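Probable glutamine synthetase (Pseudomonas aeruginosa, PDB 4HPP) is a probable member of the glutamine synthetase family, pairing an N-terminal domain with a larger catalytic domain that holds magnesium and glutamic acid. Local coordinates at residues 222-227 / 337-342; 236-241 / 313-318. All coordinates share one frame; numbering follows the deposited sequence.

Contact 1 of 2, residues 222-227 / 337-342; sequences FAPLPA and DATTCP
P224 wedges its ring against the loop that follows strand 330-336, and this is where the contact is tightest. CG of P224 rests on the carboxylate of D337, 3.5 Å from its CG. Next door, the ring carbon CD of P224 comes to the methyl CG2 of T339 at 3.2 Å, shorter than usual and doubtful in its exact value; the two side chains meet at about a right angle. Proline suits the spot because its compact, rigid ring offers carbon to a methyl and a carboxylate without needing a hydrogen-bond partner. D337 itself opens a type I beta turn running to T340. Its first torsion (chi1 61°) folds the carboxylate between backbone N and carbonyl carbon, and OD2 uses its anti lone pair to accept from the backbone N of T339 at 3.1 Å, an Asx turn nested in the larger one. The hydroxyl OG1 of T340 then donates to the carbonyl O of D337 at 2.9 Å, with a C=O to donor angle of 165°. The other carboxylate oxygen, OD1, is hydrogen-bonded to S287, so both ends of the acid are tied down. Packing is looser beside F222. Its CB touches CB of A338 at 3.6 Å, but the ring leads away to F134 and a cation-pi partner, R210; the small A338 fits beside CB of F222. Here the backbones join through a water, which donates to O of F222 at 2.7 Å and accepts from N of A338. Beyond P224 the first segment departs, and L225 and P226 are partly exposed.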
ATOM      1  N   PHE A 222      11.400 -25.173  17.653  1.00 38.69           N
ATOM      2  CA  PHE A 222      12.243 -25.862  18.633  1.00 37.53           C
ATOM      3  C   PHE A 222      12.288 -27.388  18.421  1.00 44.11           C
ATOM      4  O   PHE A 222      12.860 -28.137  19.238  1.00 43.81           O
ATOM      5  CB  PHE A 222      11.732 -25.628  20.038  1.00 39.79           C
ATOM      6  CG  PHE A 222      11.918 -24.221  20.560  1.00 45.55           C
ATOM      7  CD1 PHE A 222      12.731 -23.981  21.636  1.00 39.84           C
ATOM      8  CD2 PHE A 222      11.250 -23.156  20.001  1.00 46.75           C
ATOM      9  CE1 PHE A 222      12.914 -22.713  22.108  1.00 39.73           C
ATOM     10  CE2 PHE A 222      11.418 -21.882  20.500  1.00 46.93           C
ATOM     11  CZ  PHE A 222      12.245 -21.662  21.550  1.00 40.17           C
ATOM     12  N   ALA A 223      11.644 -27.883  17.375  1.00 48.97           N
ATOM     13  CA  ALA A 223      11.599 -29.355  17.180  1.00 50.05           C
ATOM     14  C   ALA A 223      13.025 -29.865  17.159  1.00 48.04           C
ATOM     15  O   ALA A 223      13.926 -29.135  16.711  1.00 45.34           O
ATOM     16  CB  ALA A 223      10.919 -29.711  15.870  1.00 45.69           C
ATOM     17  N   PRO A 224      13.247 -31.105  17.649  1.00 48.58           N
ATOM     18  CA  PRO A 224      14.618 -31.617  17.580  1.00 51.89           C
ATOM     19  C   PRO A 224      15.213 -31.496  16.169  1.00 52.06           C
ATOM     20  O   PRO A 224      16.383 -31.114  16.059  1.00 51.48           O
ATOM     21  CB  PRO A 224      14.510 -33.101  18.034  1.00 48.39           C
ATOM     22  CG  PRO A 224      13.174 -33.249  18.666  1.00 50.25           C
ATOM     23  CD  PRO A 224      12.319 -32.050  18.301  1.00 48.09           C
ATOM     24  N   LEU A 225      14.442 -31.816  15.117  1.00 48.98           N
ATOM     25  CA  LEU A 225      14.937 -31.607  13.747  1.00 50.34           C
ATOM     26  C   LEU A 225      14.037 -30.637  12.974  1.00 56.20           C
ATOM     27  O   LEU A 225      12.887 -30.974  12.600  1.00 51.91           O
ATOM     28  CB  LEU A 225      15.143 -32.938  12.994  1.00 49.83           C
ATOM     29  CG  LEU A 225      15.821 -32.755  11.626  1.00 54.12           C
ATOM     30  CD1 LEU A 225      17.310 -32.400  11.745  1.00 52.26           C
ATOM     31  CD2 LEU A 225      15.640 -33.981  10.741  1.00 55.87           C
ATOM     32  N   PRO A 226      14.532 -29.410  12.769  1.00 51.41           N
ATOM     33  CA  PRO A 226      13.704 -28.320  12.204  1.00 47.96           C
ATOM     34  C   PRO A 226      13.182 -28.605  10.774  1.00 52.93           C
ATOM     35  O   PRO A 226      12.080 -28.179  10.401  1.00 62.42           O
ATOM     36  CB  PRO A 226      14.655 -27.130  12.158  1.00 40.17           C
ATOM     37  CG  PRO A 226      16.024 -27.663  12.413  1.00 48.98           C
ATOM     38  CD  PRO A 226      15.876 -28.964  13.172  1.00 47.91           C
ATOM     39  N   ALA A 227      13.992 -29.275   9.973  1.00 54.31           N
ATOM     40  CA  ALA A 227      13.621 -29.671   8.606  1.00 57.61           C
ATOM     41  C   ALA A 227      14.602 -30.726   8.089  1.00 53.68           C
ATOM     42  O   ALA A 227      15.741 -30.829   8.554  1.00 50.65           O
ATOM     43  CB  ALA A 227      13.584 -28.474   7.668  1.00 53.32           C
ATOM     44  N   ASP A 337      15.928 -32.492  24.310  1.00 37.42           N
ATOM     45  CA  ASP A 337      15.412 -31.604  23.273  1.00 41.76           C
ATOM     46  C   ASP A 337      14.170 -30.855  23.779  1.00 48.56           C
ATOM     47  O   ASP A 337      13.726 -31.081  24.947  1.00 53.85           O
ATOM     48  CB  ASP A 337      15.195 -32.333  21.942  1.00 41.13           C
ATOM     49  CG  ASP A 337      14.183 -33.463  22.017  1.00 44.78           C
ATOM     50  OD1 ASP A 337      14.548 -34.614  21.662  1.00 56.80           O
ATOM     51  OD2 ASP A 337      13.012 -33.222  22.369  1.00 46.70           O
ATOM     52  N   ALA A 338      13.637 -29.925  22.977  1.00 40.72           N
ATOM     53  CA  ALA A 338      12.525 -29.081  23.488  1.00 39.99           C
ATOM     54  C   ALA A 338      11.123 -29.709  23.416  1.00 48.06           C
ATOM     55  O   ALA A 338      10.133 -29.069  23.814  1.00 53.28           O
ATOM     56  CB  ALA A 338      12.537 -27.740  22.819  1.00 40.43           C
ATOM     57  N   THR A 339      11.015 -30.943  22.895  1.00 49.03           N
ATOM     58  CA  THR A 339       9.741 -31.654  22.901  1.00 43.55           C
ATOM     59  C   THR A 339       9.471 -32.194  24.304  1.00 38.18           C
ATOM     60  O   THR A 339       8.380 -32.689  24.593  1.00 35.66           O
ATOM     61  CB  THR A 339       9.686 -32.838  21.894  1.00 46.29           C
ATOM     62  OG1 THR A 339      10.655 -33.810  22.264  1.00 44.43           O
ATOM     63  CG2 THR A 339       9.973 -32.374  20.511  1.00 43.90           C
ATOM     64  N   THR A 340      10.450 -32.078  25.191  1.00 39.08           N
ATOM     65  CA  THR A 340      10.211 -32.465  26.608  1.00 43.50           C
ATOM     66  C   THR A 340       9.314 -31.551  27.411  1.00 38.45           C
ATOM     67  O   THR A 340       8.990 -30.466  26.984  1.00 40.67           O
ATOM     68  CB  THR A 340      11.504 -32.486  27.423  1.00 42.37           C
ATOM     69  OG1 THR A 340      12.112 -31.186  27.362  1.00 42.98           O
ATOM     70  CG2 THR A 340      12.398 -33.559  26.865  1.00 42.28           C
ATOM     71  N   CYS A 341       8.904 -32.038  28.578  1.00 44.89           N
ATOM     72  CA  CYS A 341       8.327 -31.217  29.629  1.00 45.27           C
ATOM     73  C   CYS A 341       9.436 -30.819  30.654  1.00 41.33           C
ATOM     74  O   CYS A 341       9.821 -31.603  31.496  1.00 42.06           O
ATOM     75  CB  CYS A 341       7.120 -31.932  30.263  1.00 41.34           C
ATOM     76  SG  CYS A 341       6.709 -31.294  31.910  1.00 53.08           S
ATOM     77  N   PRO A 342       9.977 -29.596  30.574  1.00 50.64           N
ATOM     78  CA  PRO A 342      11.132 -29.235  31.471  1.00 47.12           C
ATOM     79  C   PRO A 342      11.148 -29.882  32.882  1.00 42.64           C
ATOM     80  O   PRO A 342      12.175 -30.425  33.309  1.00 58.12           O
ATOM     81  CB  PRO A 342      11.021 -27.715  31.569  1.00 45.84           C
ATOM     82  CG  PRO A 342      10.384 -27.303  30.279  1.00 48.49           C
ATOM     83  CD  PRO A 342       9.637 -28.482  29.659  1.00 45.64           C
TER
HETATM   84  O   HOH W   1      14.776 -29.328  20.664  1.00 48.72           O

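Contact 2 of 2, residues 236-241 / 313-318; sequences HLHLSL and RICPVV. With GLU (glutamic acid), chain D.
H238 meets C315 with the edge of its imidazole, between two strands that are separated by strand 330-336, as the 8.5 Å between CA of H238 and CA of C315 fits. From CB, which leaves strand 235-243 without facing the other segment, the side chain sends CG anti to the carbonyl carbon (chi1 -65°), and its end comes nearer to C315. Beyond CG the ring divides. ND1 lies 3.5 Å from SG of C315, yet its hydrogen bond goes to N330 on the intervening strand. CE1 makes the closest approach, 3.4 Å from SG of C315, and looks more distantly to NH1 of R313. NE2, at the far end, has a weak hydrogen bond to E131. The sulfur sits near the ring plane, 86° off the normal and 4.3 Å from the centroid. Cysteine suits this place because a small, polarisable SG can also lie over one face of the R313 guanidinium, offset toward its rim. Arginine is long enough to reach back from its strand, and its NH1 forms a salt bridge with E332. Two residues before H238, NE2 of H236 donates to OXT of the bound glutamic acid at 3.0 Å, a bent bond of 139°; H236 alone of these four residues bonds to it. All belong to the curved sheet of the glutamine synthetase catalytic domain, in which strands 235-243, 330-336 and 312-315 run antiparallel in turn.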
ATOM      1  N   HIS A 236      20.269 -28.443  26.454  1.00 48.07           N
ATOM      2  CA  HIS A 236      21.287 -28.989  27.347  1.00 48.57           C
ATOM      3  C   HIS A 236      21.032 -28.534  28.730  1.00 48.18           C
ATOM      4  O   HIS A 236      20.776 -27.361  28.985  1.00 48.89           O
ATOM      5  CB  HIS A 236      22.706 -28.574  26.962  1.00 48.45           C
ATOM      6  CG  HIS A 236      23.142 -29.043  25.603  1.00 56.37           C
ATOM      7  ND1 HIS A 236      24.088 -28.393  24.892  1.00 60.49           N
ATOM      8  CD2 HIS A 236      22.708 -30.120  24.799  1.00 64.54           C
ATOM      9  CE1 HIS A 236      24.262 -29.025  23.691  1.00 66.08           C
ATOM     10  NE2 HIS A 236      23.418 -30.071  23.633  1.00 61.16           N
ATOM     11  N   LEU A 237      21.153 -29.450  29.667  1.00 47.70           N
ATOM     12  CA  LEU A 237      20.791 -29.129  31.018  1.00 47.42           C
ATOM     13  C   LEU A 237      22.113 -29.138  31.770  1.00 49.46           C
ATOM     14  O   LEU A 237      22.773 -30.158  31.750  1.00 47.14           O
ATOM     15  CB  LEU A 237      19.819 -30.203  31.515  1.00 42.37           C
ATOM     16  CG  LEU A 237      19.420 -30.308  32.963  1.00 46.34           C
ATOM     17  CD1 LEU A 237      18.855 -28.974  33.445  1.00 44.35           C
ATOM     18  CD2 LEU A 237      18.390 -31.410  33.087  1.00 44.79           C
ATOM     19  N   HIS A 238      22.506 -27.996  32.360  1.00 44.08           N
ATOM     20  CA  HIS A 238      23.654 -27.904  33.278  1.00 46.74           C
ATOM     21  C   HIS A 238      23.197 -28.026  34.680  1.00 46.28           C
ATOM     22  O   HIS A 238      22.334 -27.276  35.106  1.00 47.50           O
ATOM     23  CB  HIS A 238      24.334 -26.555  33.148  1.00 52.10           C
ATOM     24  CG  HIS A 238      24.960 -26.338  31.814  1.00 45.63           C
ATOM     25  ND1 HIS A 238      26.236 -26.727  31.538  1.00 47.61           N
ATOM     26  CD2 HIS A 238      24.447 -25.787  30.650  1.00 46.79           C
ATOM     27  CE1 HIS A 238      26.535 -26.441  30.254  1.00 45.31           C
ATOM     28  NE2 HIS A 238      25.444 -25.838  29.706  1.00 54.79           N
ATOM     29  N   LEU A 239      23.735 -28.996  35.395  1.00 49.39           N
ATOM     30  CA  LEU A 239      23.374 -29.228  36.805  1.00 49.89           C
ATOM     31  C   LEU A 239      24.585 -29.150  37.703  1.00 48.96           C
ATOM     32  O   LEU A 239      25.638 -29.718  37.392  1.00 42.95           O
ATOM     33  CB  LEU A 239      22.690 -30.556  37.009  1.00 54.18           C
ATOM     34  CG  LEU A 239      21.270 -30.517  36.441  1.00 64.38           C
ATOM     35  CD1 LEU A 239      20.761 -31.922  36.130  1.00 58.33           C
ATOM     36  CD2 LEU A 239      20.361 -29.808  37.421  1.00 59.55           C
ATOM     37  N   SER A 240      24.453 -28.342  38.754  1.00 55.18           N
ATOM     38  CA  SER A 240      25.402 -28.329  39.856  1.00 56.03           C
ATOM     39  C   SER A 240      24.590 -28.694  41.097  1.00 56.24           C
ATOM     40  O   SER A 240      23.353 -28.536  41.125  1.00 51.10           O
ATOM     41  CB  SER A 240      26.152 -26.993  39.966  1.00 56.34           C
ATOM     42  OG  SER A 240      25.385 -25.958  40.561  1.00 67.15           O
ATOM     43  N   LEU A 241      25.284 -29.263  42.070  1.00 57.24           N
ATOM     44  CA  LEU A 241      24.674 -29.708  43.327  1.00 60.83           C
ATOM     45  C   LEU A 241      25.374 -28.988  44.472  1.00 53.54           C
ATOM     46  O   LEU A 241      26.596 -29.018  44.519  1.00 57.09           O
ATOM     47  CB  LEU A 241      24.853 -31.227  43.477  1.00 58.26           C
ATOM     48  CG  LEU A 241      23.839 -32.152  42.809  1.00 62.08           C
ATOM     49  CD1 LEU A 241      23.958 -33.570  43.368  1.00 59.05           C
ATOM     50  CD2 LEU A 241      22.433 -31.633  43.008  1.00 57.47           C
ATOM     51  N   ARG A 313      28.587 -34.425  30.167  1.00 66.80           N
ATOM     52  CA  ARG A 313      29.850 -33.722  30.001  1.00 63.32           C
ATOM     53  C   ARG A 313      30.139 -32.866  31.199  1.00 60.67           C
ATOM     54  O   ARG A 313      29.294 -32.109  31.652  1.00 62.66           O
ATOM     55  CB  ARG A 313      29.835 -32.874  28.729  1.00 71.78           C
ATOM     56  CG  ARG A 313      31.053 -31.962  28.550  1.00 79.32           C
ATOM     57  CD  ARG A 313      31.067 -31.313  27.174  1.00 82.78           C
ATOM     58  NE  ARG A 313      30.106 -30.207  27.059  1.00 92.35           N
ATOM     59  CZ  ARG A 313      30.368 -28.925  27.338  1.00 85.44           C
ATOM     60  NH1 ARG A 313      29.408 -28.018  27.194  1.00 64.44           N
ATOM     61  NH2 ARG A 313      31.577 -28.547  27.760  1.00 90.75           N
ATOM     62  N   ILE A 314      31.338 -33.031  31.726  1.00 60.09           N
ATOM     63  CA  ILE A 314      31.883 -32.164  32.754  1.00 60.67           C
ATOM     64  C   ILE A 314      32.294 -30.838  32.127  1.00 62.55           C
ATOM     65  O   ILE A 314      33.067 -30.816  31.165  1.00 64.24           O
ATOM     66  CB  ILE A 314      33.121 -32.805  33.393  1.00 59.38           C
ATOM     67  CG1 ILE A 314      32.790 -34.211  33.929  1.00 58.25           C
ATOM     68  CG2 ILE A 314      33.634 -31.917  34.510  1.00 64.16           C
ATOM     69  CD1 ILE A 314      33.957 -35.179  33.898  1.00 60.93           C
ATOM     70  N   CYS A 315      31.754 -29.745  32.662  1.00 70.82           N
ATOM     71  CA  CYS A 315      32.054 -28.375  32.187  1.00 77.14           C
ATOM     72  C   CYS A 315      33.063 -27.760  33.132  1.00 76.82           C
ATOM     73  O   CYS A 315      32.676 -27.182  34.181  1.00 62.28           O
ATOM     74  CB  CYS A 315      30.798 -27.472  32.135  1.00 72.76           C
ATOM     75  SG  CYS A 315      29.446 -28.087  31.085  1.00 68.08           S
ATOM     76  N   PRO A 316      34.352 -27.859  32.758  1.00 71.15           N
ATOM     77  CA  PRO A 316      35.402 -27.514  33.694  1.00 79.98           C
ATOM     78  C   PRO A 316      35.337 -26.017  33.989  1.00 79.85           C
ATOM     79  O   PRO A 316      34.654 -25.263  33.279  1.00 66.14           O
ATOM     80  CB  PRO A 316      36.679 -27.867  32.930  1.00 80.71           C
ATOM     81  CG  PRO A 316      36.324 -27.623  31.492  1.00 83.21           C
ATOM     82  CD  PRO A 316      34.822 -27.778  31.363  1.00 80.22           C
ATOM     83  N   VAL A 317      36.016 -25.602  35.046  1.00 81.80           N
ATOM     84  CA  VAL A 317      36.040 -24.194  35.415  1.00 79.82           C
ATOM     85  C   VAL A 317      36.847 -23.302  34.419  1.00 80.38           C
ATOM     86  O   VAL A 317      37.680 -23.797  33.656  1.00 76.46           O
ATOM     87  CB  VAL A 317      36.498 -24.048  36.876  1.00 76.61           C
ATOM     88  CG1 VAL A 317      35.382 -24.537  37.805  1.00 77.07           C
ATOM     89  CG2 VAL A 317      37.812 -24.799  37.104  1.00 64.09           C
ATOM     90  N   VAL A 318      36.552 -22.002  34.391  1.00 80.53           N
ATOM     91  CA  VAL A 318      37.371 -21.018  33.647  1.00 79.42           C
ATOM     92  C   VAL A 318      38.179 -20.166  34.670  1.00 66.62           C
ATOM     93  O   VAL A 318      37.593 -19.377  35.432  1.00 60.19           O
ATOM     94  CB  VAL A 318      36.530 -20.169  32.593  1.00 80.04           C
ATOM     95  CG1 VAL A 318      35.215 -20.851  32.240  1.00 76.09           C
ATOM     96  CG2 VAL A 318      36.215 -18.740  33.053  1.00 86.67           C
TER
HETATM   97  N   GLU D 503      22.682 -28.465  18.020  1.00 59.07           N
HETATM   98  CA  GLU D 503      23.356 -29.489  18.917  1.00 66.94           C
HETATM   99  C   GLU D 503      22.413 -30.467  19.655  1.00 63.78           C
HETATM  100  O   GLU D 503      21.468 -31.001  19.088  1.00 54.76           O
HETATM  101  CB  GLU D 503      24.245 -28.789  19.935  1.00 70.29           C
HETATM  102  CG  GLU D 503      25.468 -28.156  19.329  1.00 68.88           C
HETATM  103  CD  GLU D 503      26.199 -27.300  20.310  1.00 67.54           C
HETATM  104  OE1 GLU D 503      27.330 -27.682  20.647  1.00 79.26           O
HETATM  105  OE2 GLU D 503      25.641 -26.266  20.752  1.00 71.84           O
HETATM  106  OXT GLU D 503      22.556 -30.748  20.851  1.00 77.21           O

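How the contacts relate
Contact 2 is nested within the chain loop that contact 1 closes, and the two share their scaffolding. Strand 330-336 runs between the strands of contact 2 and ends just before D337, while residues 222-227 lead through T232, N233 and G234 of the ligand pocket to H236. Their centres are 21 Å apart, and their nearest atoms about 6 Å, without touching. They differ in their relation to the bound glutamic acid: H236 bonds to it directly, whereas the D337 side chain stays about 7 Å away. Contact 1 borders the pocket indirectly, through hydrogen bonds that A223 and P224 make with N233. The R313 side chain of contact 2 lies about 8 Å from the magnesium ion.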